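PDB 4AT2: 3-ketosteroid-delta4-5alpha-dehydrogenase from Rhodococcus jostii, which catalyses the FAD-dependent delta4-dehydrogenation of 5alpha-3-ketosteroids in steroid catabolism, introducing a double bond into the steroid ring. Local coordinates for residues F313-Q318 with A436-R441. Numbering follows the deposited sequence.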
loop_
_atom_site.group_PDB
_atom_site.type_symbol
_atom_site.label_atom_id
_atom_site.label_comp_id
_atom_site.label_asym_id
_atom_site.label_seq_id
_atom_site.Cartn_x
_atom_site.Cartn_y
_atom_site.Cartn_z
ATOM N N PHE A 313 4.310 10.730 15.218
ATOM C CA PHE A 313 3.260 11.698 15.518
ATOM C C PHE A 313 3.898 12.647 16.516
ATOM O O PHE A 313 4.174 12.251 17.649
ATOM C CB PHE A 313 2.078 10.934 16.138
ATOM C CG PHE A 313 0.844 11.762 16.378
ATOM C CD1 PHE A 313 0.165 12.367 15.321
ATOM C CD2 PHE A 313 0.312 11.875 17.665
ATOM C CE1 PHE A 313 -0.997 13.097 15.544
ATOM C CE2 PHE A 313 -0.843 12.607 17.897
ATOM C CZ PHE A 313 -1.505 13.213 16.837
ATOM N N VAL A 314 4.177 13.882 16.092
ATOM C CA VAL A 314 5.100 14.736 16.850
ATOM C C VAL A 314 4.435 15.529 17.978
ATOM O O VAL A 314 4.421 16.757 18.004
ATOM C CB VAL A 314 5.999 15.618 15.950
ATOM C CG1 VAL A 314 7.037 14.753 15.233
ATOM C CG2 VAL A 314 5.169 16.439 14.972
ATOM N N CYS A 315 3.887 14.786 18.926
ATOM C CA CYS A 315 3.334 15.348 20.140
ATOM C C CYS A 315 3.760 14.431 21.281
ATOM O O CYS A 315 3.941 13.230 21.083
ATOM C CB CYS A 315 1.810 15.438 20.032
ATOM S SG CYS A 315 1.017 16.226 21.454
ATOM N N ASP A 316 3.940 14.983 22.474
ATOM C CA ASP A 316 4.453 14.178 23.563
ATOM C C ASP A 316 3.410 13.178 24.087
ATOM O O ASP A 316 2.272 13.564 24.364
ATOM C CB ASP A 316 4.926 15.055 24.718
ATOM C CG ASP A 316 5.665 14.260 25.742
ATOM O OD1 ASP A 316 6.815 13.878 25.446
ATOM O OD2 ASP A 316 5.087 13.972 26.814
ATOM N N PRO A 317 3.800 11.904 24.244
ATOM C CA PRO A 317 2.836 10.905 24.721
ATOM C C PRO A 317 2.264 11.138 26.121
ATOM O O PRO A 317 1.170 10.653 26.414
ATOM C CB PRO A 317 3.642 9.595 24.659
ATOM C CG PRO A 317 4.604 9.829 23.533
ATOM C CD PRO A 317 5.043 11.259 23.769
ATOM N N GLN A 318 2.972 11.867 26.985
ATOM C CA GLN A 318 2.438 12.125 28.324
ATOM C C GLN A 318 1.237 13.073 28.281
ATOM O O GLN A 318 0.394 13.037 29.172
ATOM C CB GLN A 318 3.525 12.677 29.260
ATOM C CG GLN A 318 4.669 11.687 29.522
ATOM C CD GLN A 318 4.448 10.805 30.742
ATOM O OE1 GLN A 318 3.330 10.394 31.036
ATOM N NE2 GLN A 318 5.531 10.519 31.468
ATOM N N ALA A 436 -9.328 22.284 26.791
ATOM C CA ALA A 436 -8.480 22.807 25.721
ATOM C C ALA A 436 -8.419 21.825 24.554
ATOM O O ALA A 436 -8.713 20.644 24.712
ATOM C CB ALA A 436 -7.083 23.066 26.254
ATOM N N ALA A 437 -8.047 22.322 23.380
ATOM C CA ALA A 437 -7.792 21.447 22.241
ATOM C C ALA A 437 -6.462 21.797 21.603
ATOM O O ALA A 437 -6.168 22.970 21.333
ATOM C CB ALA A 437 -8.916 21.527 21.220
ATOM N N LEU A 438 -5.648 20.777 21.378
ATOM C CA LEU A 438 -4.416 20.914 20.616
ATOM C C LEU A 438 -4.730 20.606 19.161
ATOM O O LEU A 438 -5.379 19.602 18.867
ATOM C CB LEU A 438 -3.361 19.913 21.103
ATOM C CG LEU A 438 -2.603 20.153 22.412
ATOM C CD1 LEU A 438 -3.539 20.246 23.619
ATOM C CD2 LEU A 438 -1.584 19.023 22.593
ATOM N N ASP A 439 -4.254 21.468 18.263
ATOM C CA ASP A 439 -4.382 21.240 16.821
ATOM C C ASP A 439 -3.258 20.323 16.344
ATOM O O ASP A 439 -2.099 20.736 16.255
ATOM C CB ASP A 439 -4.327 22.580 16.076
ATOM C CG ASP A 439 -4.665 22.453 14.604
ATOM O OD1 ASP A 439 -4.787 21.316 14.095
ATOM O OD2 ASP A 439 -4.800 23.514 13.950
ATOM N N LEU A 440 -3.611 19.072 16.063
ATOM C CA LEU A 440 -2.631 18.065 15.672
ATOM C C LEU A 440 -2.894 17.601 14.242
ATOM O O LEU A 440 -2.606 16.459 13.879
ATOM C CB LEU A 440 -2.638 16.890 16.663
ATOM C CG LEU A 440 -2.336 17.270 18.116
ATOM C CD1 LEU A 440 -2.496 16.073 19.050
ATOM C CD2 LEU A 440 -0.937 17.835 18.233
ATOM N N ARG A 441 -3.457 18.496 13.435
ATOM C CA ARG A 441 -3.581 18.251 11.995
ATOM C C ARG A 441 -2.215 18.385 11.333
ATOM O O ARG A 441 -1.475 19.326 11.614
ATOM C CB ARG A 441 -4.588 19.220 11.377
ATOM C CG ARG A 441 -6.000 18.972 11.881
ATOM C CD ARG A 441 -6.973 20.022 11.387
ATOM N NE ARG A 441 -6.677 21.336 11.934
ATOM C CZ ARG A 441 -7.484 22.384 11.795
ATOM N NH1 ARG A 441 -8.626 22.254 11.128
ATOM N NH2 ARG A 441 -7.152 23.556 12.318
#
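F313 and C315 meet L438 and L440 in a buried, wholly apolar contact between the link from strand 309-313 to helix 317-320 and the end of strand 435-439 with the residue after it. No hydrogen bond links the two segments. L440 carries most of it by splitting its two methyls. CD1 lies 3.7 Å from F313 CZ, at the far end of the ring, and the two side chains cross at about a right angle. CD2 turns to the cysteine and lies 4.1 Å from C315 CB. C315 SG also meets L438 CD2 at 4.0 Å. The chi1 of C315, -176°, sets the sulfur anti to the backbone N, pointing it between the two leucines. Strand 435-439 is an inner strand of a four-stranded antiparallel sheet, and L440 also packs on L357 of the neighbouring strand 356-360. F313 also touches I343 of helix 340-350. With an alanine at F313 the ring is gone, and L440 CD1 and CB would probably lose their aromatic partner, opening a gap beside L440. V314, the centre of an inverse gamma turn between F313 and C315, touches the bound 4-androstene-3,17-dione. The packing thus probably lies just behind the steroid pocket; the F313 side chain is about 7 Å from the ligand. D316 is the N-cap of helix 317-320: its OD2 accepts from Q318 N at 3.0 Å, and its OD1 bonds to the hydroxyls of T372 and T374.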